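Long-range contacts in tubulin-like protein CetZ2 (Haloferax volcanii, PDB 4B45), which binds GTP as a member of the tubulin/FtsZ superfamily of cytoskeletal GTPases and takes part in controlling the shape of the archaeal cell: residues A[140-151]-A[328-336]; A[243-252]-A[281-292]. One frame throughout, in Å; residues are numbered along the deposited sequence.

Overall arrangement
From the N terminus the chain first lays down the parallel strands and helices of the nucleotide-binding half, among them helix 140-156. Contact 1 closes the longer loop: it brings helix 323-340, the last in the model, back against that helix and so ties the chain's end to the GTPase domain. Within this loop the chain runs through the long helix 175-196 and on into the C-terminal part, where contact 2 joins helix 240-252 to helix 279-293 on the sheet that continues there. Contact 2 is thus nested inside contact 1. The two do not touch; their nearest atoms lie about 16 Å apart and their centres 33 Å.

Contact 1 (A[140-151]-A[328-336]); sequences ALYQVNAGRSLK and FMERAREAI
F328 turns its CG away from its backbone nitrogen (chi1 162°), which carries the ring to helix 140-151; Q143, bent at chi2, brings OE1 round to the edge of that ring. The ring is a knob in the hole made by Q143, A146, G147 and L150. Its rim does the touching: CZ of F328 is 3.4 Å from CB of A146 and equally near N of G147, while Q143 OE1 lies in the ring plane, 3.4 Å from F328 CE1, with amide and ring planes 58° apart. An alanine at F328 would lose this knob and probably leave a gap between A146 and L150. One water donates to F328 O and, weakly, to Q143 OE1, whereas Q143 NE2 is held by the carbonyls of G135 and E138, the latter a GTP-binding residue.

Small residues suit the crossing: A332 CB rests 3.7 Å from Q143 O, beside G147, where a side chain would crowd that methyl. V144 divides its branches, CG2 against A335 CB (3.7 Å) and CG1 against I336 CD1. At the exposed margin K151 NZ and R333 NH2, two donors of like charge, come within 3.3 Å, probably an unfavourable pair. With the axes of 140-151 and 328-336 8.5 Å apart at -115°, helix 323-340 of the C-terminal domain lies across helix 140-156 of the GTPase domain. A146 also touches L103 and P134 near the nucleotide site, N145 ND2 bonds to O of GTP-binding G66, and S149 OG and N145 O bond to S109 of helix 107-120, beside the loops after strands 96-102 and 127-133.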
loop_
_atom_site.group_PDB
_atom_site.type_symbol
_atom_site.label_atom_id
_atom_site.label_comp_id
_atom_site.label_asym_id
_atom_site.label_seq_id
_atom_site.Cartn_x
_atom_site.Cartn_y
_atom_site.Cartn_z
ATOM N N ALA A 140 12.902 10.086 -17.089
ATOM C CA ALA A 140 13.881 9.009 -16.951
ATOM C C ALA A 140 14.535 8.946 -15.559
ATOM O O ALA A 140 14.761 7.866 -15.015
ATOM C CB ALA A 140 14.946 9.161 -18.020
ATOM N N LEU A 141 14.843 10.110 -14.995
ATOM C CA LEU A 141 15.486 10.185 -13.694
ATOM C C LEU A 141 14.655 9.476 -12.635
ATOM O O LEU A 141 15.190 8.780 -11.775
ATOM C CB LEU A 141 15.685 11.647 -13.293
ATOM C CG LEU A 141 15.902 11.950 -11.813
ATOM C CD1 LEU A 141 17.341 11.676 -11.417
ATOM C CD2 LEU A 141 15.500 13.385 -11.509
ATOM N N TYR A 142 13.343 9.675 -12.710
ATOM C CA TYR A 142 12.405 9.092 -11.773
ATOM C C TYR A 142 12.223 7.594 -12.024
ATOM O O TYR A 142 12.056 6.813 -11.079
ATOM C CB TYR A 142 11.071 9.845 -11.845
ATOM C CG TYR A 142 11.254 11.330 -11.645
ATOM C CD1 TYR A 142 11.561 11.842 -10.390
ATOM C CD2 TYR A 142 11.160 12.221 -12.714
ATOM C CE1 TYR A 142 11.753 13.195 -10.195
ATOM C CE2 TYR A 142 11.336 13.582 -12.527
ATOM C CZ TYR A 142 11.638 14.059 -11.260
ATOM O OH TYR A 142 11.827 15.401 -11.039
ATOM N N GLN A 143 12.271 7.195 -13.292
ATOM C CA GLN A 143 12.179 5.779 -13.633
ATOM C C GLN A 143 13.400 5.036 -13.081
ATOM O O GLN A 143 13.270 3.962 -12.492
ATOM C CB GLN A 143 12.069 5.587 -15.152
ATOM C CG GLN A 143 10.924 6.351 -15.822
ATOM C CD GLN A 143 9.536 5.862 -15.419
ATOM O OE1 GLN A 143 9.382 4.803 -14.796
ATOM N NE2 GLN A 143 8.511 6.645 -15.769
ATOM N N VAL A 144 14.579 5.628 -13.265
ATOM C CA VAL A 144 15.837 5.077 -12.750
ATOM C C VAL A 144 15.879 5.008 -11.213
ATOM O O VAL A 144 16.217 3.971 -10.647
ATOM C CB VAL A 144 17.059 5.860 -13.294
ATOM C CG1 VAL A 144 18.337 5.539 -12.506
ATOM C CG2 VAL A 144 17.255 5.564 -14.765
ATOM N N ASN A 145 15.515 6.098 -10.542
ATOM C CA ASN A 145 15.386 6.080 -9.083
ATOM C C ASN A 145 14.468 4.948 -8.592
ATOM O O ASN A 145 14.781 4.234 -7.631
ATOM C CB ASN A 145 14.853 7.427 -8.571
ATOM C CG ASN A 145 15.923 8.514 -8.535
ATOM O OD1 ASN A 145 17.110 8.238 -8.660
ATOM N ND2 ASN A 145 15.494 9.757 -8.358
ATOM N N ALA A 146 13.327 4.793 -9.249
ATOM C CA ALA A 146 12.357 3.788 -8.849
ATOM C C ALA A 146 12.852 2.389 -9.153
ATOM O O ALA A 146 12.606 1.463 -8.384
ATOM C CB ALA A 146 11.010 4.037 -9.518
ATOM N N GLY A 147 13.553 2.239 -10.272
ATOM C CA GLY A 147 14.087 0.945 -10.663
ATOM C C GLY A 147 15.018 0.401 -9.600
ATOM O O GLY A 147 14.832 -0.708 -9.101
ATOM N N ARG A 148 16.016 1.200 -9.247
ATOM C CA ARG A 148 16.976 0.842 -8.213
ATOM C C ARG A 148 16.318 0.669 -6.845
ATOM O O ARG A 148 16.598 -0.290 -6.122
ATOM C CB ARG A 148 18.058 1.925 -8.126
ATOM C CG ARG A 148 18.968 1.954 -9.329
ATOM C CD ARG A 148 19.792 3.232 -9.391
ATOM N NE ARG A 148 20.801 3.144 -10.445
ATOM C CZ ARG A 148 21.583 4.149 -10.831
ATOM N NH1 ARG A 148 21.479 5.345 -10.259
ATOM N NH2 ARG A 148 22.471 3.953 -11.794
ATOM N N SER A 149 15.459 1.616 -6.486
ATOM C CA SER A 149 14.764 1.564 -5.212
ATOM C C SER A 149 13.931 0.282 -5.083
ATOM O O SER A 149 13.998 -0.421 -4.068
ATOM C CB SER A 149 13.860 2.791 -5.080
ATOM O OG SER A 149 13.371 2.909 -3.759
ATOM N N LEU A 150 13.142 -0.021 -6.118
ATOM C CA LEU A 150 12.284 -1.205 -6.118
ATOM C C LEU A 150 13.122 -2.461 -5.953
ATOM O O LEU A 150 12.761 -3.371 -5.205
ATOM C CB LEU A 150 11.469 -1.302 -7.413
ATOM C CG LEU A 150 10.592 -2.557 -7.526
ATOM C CD1 LEU A 150 9.656 -2.644 -6.345
ATOM C CD2 LEU A 150 9.793 -2.571 -8.840
ATOM N N LYS A 151 14.253 -2.498 -6.645
ATOM C CA LYS A 151 15.144 -3.640 -6.543
ATOM C C LYS A 151 15.641 -3.788 -5.107
ATOM O O LYS A 151 15.670 -4.877 -4.568
ATOM C CB LYS A 151 16.319 -3.485 -7.505
ATOM C CG LYS A 151 16.532 -4.667 -8.423
ATOM C CD LYS A 151 17.848 -4.519 -9.176
ATOM C CE LYS A 151 18.298 -5.837 -9.795
ATOM N NZ LYS A 151 19.599 -5.713 -10.523
ATOM N N PHE A 328 8.130 -1.624 -16.808
ATOM C CA PHE A 328 8.759 -0.607 -15.976
ATOM C C PHE A 328 10.274 -0.812 -15.848
ATOM O O PHE A 328 11.049 0.116 -16.067
ATOM C CB PHE A 328 8.098 -0.525 -14.588
ATOM C CG PHE A 328 8.950 0.171 -13.564
ATOM C CD1 PHE A 328 9.194 1.533 -13.655
ATOM C CD2 PHE A 328 9.541 -0.542 -12.532
ATOM C CE1 PHE A 328 10.007 2.174 -12.731
ATOM C CE2 PHE A 328 10.350 0.098 -11.597
ATOM C CZ PHE A 328 10.588 1.458 -11.708
ATOM N N MET A 329 10.696 -2.023 -15.496
ATOM C CA MET A 329 12.121 -2.321 -15.372
ATOM C C MET A 329 12.870 -2.170 -16.701
ATOM O O MET A 329 14.018 -1.725 -16.733
ATOM C CB MET A 329 12.338 -3.728 -14.793
ATOM C CG MET A 329 11.856 -3.899 -13.361
ATOM S SD MET A 329 12.576 -2.729 -12.183
ATOM C CE MET A 329 14.088 -3.572 -11.706
ATOM N N GLU A 330 12.211 -2.538 -17.791
ATOM C CA GLU A 330 12.802 -2.470 -19.124
ATOM C C GLU A 330 13.172 -1.042 -19.526
ATOM O O GLU A 330 14.264 -0.797 -20.045
ATOM C CB GLU A 330 11.845 -3.086 -20.152
ATOM C CG GLU A 330 12.303 -2.993 -21.601
ATOM C CD GLU A 330 11.281 -3.570 -22.578
ATOM O OE1 GLU A 330 10.421 -4.373 -22.144
ATOM O OE2 GLU A 330 11.339 -3.223 -23.779
ATOM N N ARG A 331 12.273 -0.094 -19.284
ATOM C CA ARG A 331 12.540 1.283 -19.682
ATOM C C ARG A 331 13.595 1.874 -18.763
ATOM O O ARG A 331 14.444 2.648 -19.190
ATOM C CB ARG A 331 11.269 2.123 -19.620
ATOM C CG ARG A 331 10.048 1.450 -20.241
ATOM C CD ARG A 331 9.922 1.722 -21.733
ATOM N NE ARG A 331 8.865 0.915 -22.350
ATOM C CZ ARG A 331 7.557 1.114 -22.181
ATOM N NH1 ARG A 331 7.118 2.098 -21.399
ATOM N NH2 ARG A 331 6.683 0.321 -22.794
ATOM N N ALA A 332 13.535 1.501 -17.492
ATOM C CA ALA A 332 14.497 1.984 -16.523
ATOM C C ALA A 332 15.912 1.568 -16.912
ATOM O O ALA A 332 16.843 2.375 -16.841
ATOM C CB ALA A 332 14.138 1.495 -15.118
ATOM N N ARG A 333 16.081 0.323 -17.346
ATOM C CA ARG A 333 17.410 -0.126 -17.750
ATOM C C ARG A 333 17.859 0.554 -19.037
ATOM O O ARG A 333 19.053 0.766 -19.264
ATOM C CB ARG A 333 17.496 -1.659 -17.835
ATOM C CG ARG A 333 17.807 -2.272 -16.470
ATOM C CD ARG A 333 17.882 -3.799 -16.425
ATOM N NE ARG A 333 17.848 -4.247 -15.029
ATOM C CZ ARG A 333 17.994 -5.502 -14.622
ATOM N NH1 ARG A 333 18.198 -6.475 -15.501
ATOM N NH2 ARG A 333 17.943 -5.782 -13.329
ATOM N N GLU A 334 16.895 0.923 -19.867
ATOM C CA GLU A 334 17.213 1.596 -21.114
ATOM C C GLU A 334 17.627 3.044 -20.853
ATOM O O GLU A 334 18.461 3.594 -21.563
ATOM C CB GLU A 334 16.030 1.522 -22.074
ATOM C CG GLU A 334 15.831 0.143 -22.673
ATOM C CD GLU A 334 14.500 0.007 -23.381
ATOM O OE1 GLU A 334 13.771 1.019 -23.457
ATOM O OE2 GLU A 334 14.183 -1.106 -23.858
ATOM N N ALA A 335 17.044 3.655 -19.829
ATOM C CA ALA A 335 17.442 5.001 -19.435
ATOM C C ALA A 335 18.879 4.985 -18.940
ATOM O O ALA A 335 19.692 5.799 -19.360
ATOM C CB ALA A 335 16.514 5.545 -18.371
ATOM N N ILE A 336 19.196 4.039 -18.061
ATOM C CA ILE A 336 20.556 3.904 -17.545
ATOM C C ILE A 336 21.587 3.658 -18.650
ATOM O O ILE A 336 22.623 4.320 -18.690
ATOM C CB ILE A 336 20.643 2.804 -16.474
ATOM C CG1 ILE A 336 20.301 3.400 -15.115
ATOM C CG2 ILE A 336 22.041 2.219 -16.408
ATOM C CD1 ILE A 336 21.162 4.592 -14.767
HETATM O O HOH W 1 10.387 2.924 -16.632
#

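Contact 2 (A[243-252]-A[281-292]); sequences VMSTTRRAVL and GVERARRWVEDE
W288 is a knob set among T247, R248, V251 and L252, and M244 is its counterpart among G281, R284, A285 and W288: two near-parallel helices interlock here by knobs-into-holes in the C-terminal domain of the tubulin/FtsZ fold. R248 lays its aliphatic CG over the indole in a CH-pi contact, 3.8 Å from the centroid of the six-membered ring and 10° off its normal; its guanidinium stands nearly upright to the ring, too distant for more than a weak cation-pi attraction. V251 and L252 meet the indole edge, CG2 of V251 at 3.8 Å from W288 CZ3. CB of E292, one turn on in W288's own helix, lies over the rim of the opposite face. T247 turns CG2 to V289 CG2, 3.5 Å away.

M244, bent at chi2 and chi3, folds its SD to 3.6 Å from A285 N. Small G281 and A285 suit the close approach, since a CB on G281 would crowd V243. The axes of 243-252 and 281-292 come within 8.9 Å at -27°.

Further out, V243 and T247 touch I270, and V289 touches V268, seating the pair on strand 263-272. T247 OG1 bonds to S312 OG, and E292 OE2 to S261 OG.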
loop_
_atom_site.group_PDB
_atom_site.type_symbol
_atom_site.label_atom_id
_atom_site.label_comp_id
_atom_site.label_asym_id
_atom_site.label_seq_id
_atom_site.Cartn_x
_atom_site.Cartn_y
_atom_site.Cartn_z
ATOM N N VAL A 243 -20.703 -11.205 -5.859
ATOM C CA VAL A 243 -19.474 -11.681 -5.220
ATOM C C VAL A 243 -18.463 -12.199 -6.241
ATOM O O VAL A 243 -17.256 -11.911 -6.132
ATOM C CB VAL A 243 -19.762 -12.789 -4.151
ATOM C CG1 VAL A 243 -18.460 -13.345 -3.552
ATOM C CG2 VAL A 243 -20.630 -12.237 -3.043
ATOM N N MET A 244 -18.948 -12.958 -7.226
ATOM C CA MET A 244 -18.099 -13.462 -8.309
ATOM C C MET A 244 -17.459 -12.319 -9.090
ATOM O O MET A 244 -16.271 -12.346 -9.418
ATOM C CB MET A 244 -18.901 -14.294 -9.315
ATOM C CG MET A 244 -19.506 -15.580 -8.776
ATOM S SD MET A 244 -18.276 -16.550 -7.892
ATOM C CE MET A 244 -17.277 -17.241 -9.212
ATOM N N SER A 245 -18.261 -11.322 -9.420
ATOM C CA SER A 245 -17.802 -10.321 -10.353
ATOM C C SER A 245 -16.913 -9.294 -9.651
ATOM O O SER A 245 -15.880 -8.919 -10.203
ATOM C CB SER A 245 -18.977 -9.658 -11.067
ATOM O OG SER A 245 -19.409 -8.518 -10.356
ATOM N N THR A 246 -17.290 -8.846 -8.451
ATOM C CA THR A 246 -16.374 -7.983 -7.683
ATOM C C THR A 246 -15.016 -8.651 -7.472
ATOM O O THR A 246 -13.972 -7.998 -7.559
ATOM C CB THR A 246 -16.936 -7.529 -6.305
ATOM O OG1 THR A 246 -17.120 -8.664 -5.436
ATOM C CG2 THR A 246 -18.246 -6.765 -6.486
ATOM N N THR A 247 -15.032 -9.952 -7.196
ATOM C CA THR A 247 -13.790 -10.693 -6.971
ATOM C C THR A 247 -12.963 -10.741 -8.245
ATOM O O THR A 247 -11.764 -10.467 -8.201
ATOM C CB THR A 247 -14.047 -12.118 -6.441
ATOM O OG1 THR A 247 -14.868 -12.049 -5.277
ATOM C CG2 THR A 247 -12.750 -12.803 -6.069
ATOM N N ARG A 248 -13.596 -11.073 -9.375
ATOM C CA ARG A 248 -12.911 -11.001 -10.676
ATOM C C ARG A 248 -12.341 -9.615 -10.973
ATOM O O ARG A 248 -11.202 -9.487 -11.437
ATOM C CB ARG A 248 -13.831 -11.402 -11.834
ATOM C CG ARG A 248 -14.264 -12.868 -11.842
ATOM C CD ARG A 248 -14.908 -13.228 -13.192
ATOM N NE ARG A 248 -15.843 -14.344 -13.081
ATOM C CZ ARG A 248 -17.160 -14.202 -12.970
ATOM N NH1 ARG A 248 -17.703 -12.989 -12.967
ATOM N NH2 ARG A 248 -17.936 -15.274 -12.873
ATOM N N ARG A 249 -13.138 -8.579 -10.734
ATOM C CA ARG A 249 -12.677 -7.227 -11.026
ATOM C C ARG A 249 -11.508 -6.845 -10.135
ATOM O O ARG A 249 -10.544 -6.250 -10.612
ATOM C CB ARG A 249 -13.808 -6.206 -10.893
ATOM C CG ARG A 249 -14.812 -6.255 -12.039
ATOM C CD ARG A 249 -15.479 -4.915 -12.222
ATOM N NE ARG A 249 -15.849 -4.310 -10.947
ATOM C CZ ARG A 249 -17.030 -4.466 -10.357
ATOM N NH1 ARG A 249 -17.966 -5.218 -10.927
ATOM N NH2 ARG A 249 -17.277 -3.870 -9.196
ATOM N N ALA A 250 -11.592 -7.206 -8.852
ATOM C CA ALA A 250 -10.547 -6.888 -7.885
ATOM C C ALA A 250 -9.208 -7.470 -8.327
ATOM O O ALA A 250 -8.170 -6.816 -8.230
ATOM C CB ALA A 250 -10.923 -7.394 -6.489
ATOM N N VAL A 251 -9.253 -8.692 -8.839
ATOM C CA VAL A 251 -8.056 -9.389 -9.311
ATOM C C VAL A 251 -7.589 -8.916 -10.693
ATOM O O VAL A 251 -6.396 -8.850 -10.952
ATOM C CB VAL A 251 -8.300 -10.913 -9.363
ATOM C CG1 VAL A 251 -7.088 -11.640 -9.927
ATOM C CG2 VAL A 251 -8.682 -11.450 -7.972
ATOM N N LEU A 252 -8.524 -8.584 -11.582
ATOM C CA LEU A 252 -8.162 -8.281 -12.974
ATOM C C LEU A 252 -8.078 -6.787 -13.319
ATOM O O LEU A 252 -7.136 -6.366 -13.995
ATOM C CB LEU A 252 -9.080 -9.013 -13.954
ATOM C CG LEU A 252 -9.137 -10.541 -13.805
ATOM C CD1 LEU A 252 -10.280 -11.120 -14.626
ATOM C CD2 LEU A 252 -7.818 -11.218 -14.189
ATOM N N GLY A 281 -21.572 -17.966 -3.154
ATOM C CA GLY A 281 -20.821 -16.893 -3.786
ATOM C C GLY A 281 -19.380 -16.838 -3.310
ATOM O O GLY A 281 -18.436 -16.800 -4.116
ATOM N N VAL A 282 -19.207 -16.839 -1.990
ATOM C CA VAL A 282 -17.878 -16.757 -1.383
ATOM C C VAL A 282 -17.014 -17.969 -1.737
ATOM O O VAL A 282 -15.849 -17.822 -2.120
ATOM C CB VAL A 282 -17.976 -16.644 0.148
ATOM C CG1 VAL A 282 -16.597 -16.765 0.795
ATOM C CG2 VAL A 282 -18.618 -15.328 0.529
ATOM N N GLU A 283 -17.597 -19.159 -1.625
ATOM C CA GLU A 283 -16.884 -20.399 -1.899
ATOM C C GLU A 283 -16.396 -20.417 -3.336
ATOM O O GLU A 283 -15.210 -20.624 -3.596
ATOM C CB GLU A 283 -17.771 -21.624 -1.607
ATOM C CG GLU A 283 -18.048 -21.834 -0.120
ATOM C CD GLU A 283 -18.914 -23.068 0.175
ATOM O OE1 GLU A 283 -19.730 -23.462 -0.690
ATOM O OE2 GLU A 283 -18.779 -23.641 1.280
ATOM N N ARG A 284 -17.312 -20.185 -4.269
ATOM C CA ARG A 284 -16.953 -20.111 -5.684
ATOM C C ARG A 284 -15.979 -18.980 -6.002
ATOM O O ARG A 284 -15.090 -19.150 -6.847
ATOM C CB ARG A 284 -18.208 -20.001 -6.552
ATOM C CG ARG A 284 -19.071 -21.263 -6.472
ATOM C CD ARG A 284 -18.341 -22.463 -7.073
ATOM N NE ARG A 284 -18.903 -23.727 -6.606
ATOM C CZ ARG A 284 -19.978 -24.308 -7.130
ATOM N NH1 ARG A 284 -20.622 -23.734 -8.135
ATOM N NH2 ARG A 284 -20.416 -25.460 -6.642
ATOM N N ALA A 285 -16.109 -17.834 -5.331
ATOM C CA ALA A 285 -15.181 -16.714 -5.615
ATOM C C ALA A 285 -13.740 -17.035 -5.217
ATOM O O ALA A 285 -12.800 -16.739 -5.953
ATOM C CB ALA A 285 -15.639 -15.420 -4.955
ATOM N N ARG A 286 -13.575 -17.658 -4.058
ATOM C CA ARG A 286 -12.259 -18.071 -3.600
ATOM C C ARG A 286 -11.686 -19.122 -4.532
ATOM O O ARG A 286 -10.501 -19.098 -4.848
ATOM C CB ARG A 286 -12.347 -18.654 -2.190
ATOM C CG ARG A 286 -12.821 -17.670 -1.146
ATOM C CD ARG A 286 -12.960 -18.375 0.187
ATOM N NE ARG A 286 -13.404 -17.476 1.247
ATOM C CZ ARG A 286 -13.768 -17.892 2.453
ATOM N NH1 ARG A 286 -13.737 -19.186 2.729
ATOM N NH2 ARG A 286 -14.171 -17.025 3.373
ATOM N N ARG A 287 -12.526 -20.068 -4.950
ATOM C CA ARG A 287 -12.066 -21.141 -5.820
ATOM C C ARG A 287 -11.605 -20.555 -7.151
ATOM O O ARG A 287 -10.571 -20.953 -7.696
ATOM C CB ARG A 287 -13.170 -22.188 -6.029
ATOM C CG ARG A 287 -12.852 -23.221 -7.095
ATOM C CD ARG A 287 -13.833 -24.388 -7.025
ATOM N NE ARG A 287 -13.960 -25.105 -8.293
ATOM C CZ ARG A 287 -14.976 -24.960 -9.142
ATOM N NH1 ARG A 287 -15.970 -24.122 -8.866
ATOM N NH2 ARG A 287 -15.001 -25.655 -10.274
ATOM N N TRP A 288 -12.381 -19.604 -7.669
ATOM C CA TRP A 288 -11.973 -18.872 -8.864
ATOM C C TRP A 288 -10.599 -18.183 -8.728
ATOM O O TRP A 288 -9.791 -18.224 -9.661
ATOM C CB TRP A 288 -13.019 -17.832 -9.279
ATOM C CG TRP A 288 -12.589 -17.134 -10.535
ATOM C CD1 TRP A 288 -12.798 -17.551 -11.813
ATOM C CD2 TRP A 288 -11.826 -15.929 -10.625
ATOM N NE1 TRP A 288 -12.222 -16.673 -12.699
ATOM C CE2 TRP A 288 -11.624 -15.665 -11.997
ATOM C CE3 TRP A 288 -11.304 -15.038 -9.681
ATOM C CZ2 TRP A 288 -10.920 -14.546 -12.454
ATOM C CZ3 TRP A 288 -10.604 -13.925 -10.133
ATOM C CH2 TRP A 288 -10.419 -13.690 -11.508
ATOM N N VAL A 289 -10.350 -17.536 -7.590
ATOM C CA VAL A 289 -9.055 -16.883 -7.356
ATOM C C VAL A 289 -7.947 -17.924 -7.414
ATOM O O VAL A 289 -6.915 -17.688 -8.018
ATOM C CB VAL A 289 -9.005 -16.110 -6.006
ATOM C CG1 VAL A 289 -7.583 -15.662 -5.675
ATOM C CG2 VAL A 289 -9.930 -14.899 -6.048
ATOM N N GLU A 290 -8.189 -19.094 -6.819
ATOM C CA GLU A 290 -7.210 -20.170 -6.832
ATOM C C GLU A 290 -6.902 -20.656 -8.254
ATOM O O GLU A 290 -5.754 -20.959 -8.569
ATOM C CB GLU A 290 -7.676 -21.332 -5.945
ATOM C CG GLU A 290 -6.751 -22.542 -5.973
ATOM C CD GLU A 290 -7.183 -23.632 -5.010
ATOM O OE1 GLU A 290 -8.154 -24.356 -5.323
ATOM O OE2 GLU A 290 -6.557 -23.764 -3.937
ATOM N N ASP A 291 -7.925 -20.722 -9.108
ATOM C CA ASP A 291 -7.741 -21.145 -10.496
ATOM C C ASP A 291 -7.041 -20.080 -11.321
ATOM O O ASP A 291 -6.239 -20.390 -12.199
ATOM C CB ASP A 291 -9.081 -21.479 -11.170
ATOM C CG ASP A 291 -9.769 -22.694 -10.563
ATOM O OD1 ASP A 291 -9.098 -23.527 -9.902
ATOM O OD2 ASP A 291 -10.997 -22.819 -10.763
ATOM N N GLU A 292 -7.368 -18.821 -11.057
ATOM C CA GLU A 292 -6.801 -17.709 -11.813
ATOM C C GLU A 292 -5.342 -17.420 -11.457
ATOM O O GLU A 292 -4.540 -17.139 -12.338
ATOM C CB GLU A 292 -7.650 -16.446 -11.625
ATOM C CG GLU A 292 -7.054 -15.181 -12.220
ATOM C CD GLU A 292 -6.764 -15.289 -13.702
ATOM O OE1 GLU A 292 -7.493 -16.015 -14.418
ATOM O OE2 GLU A 292 -5.797 -14.641 -14.151
#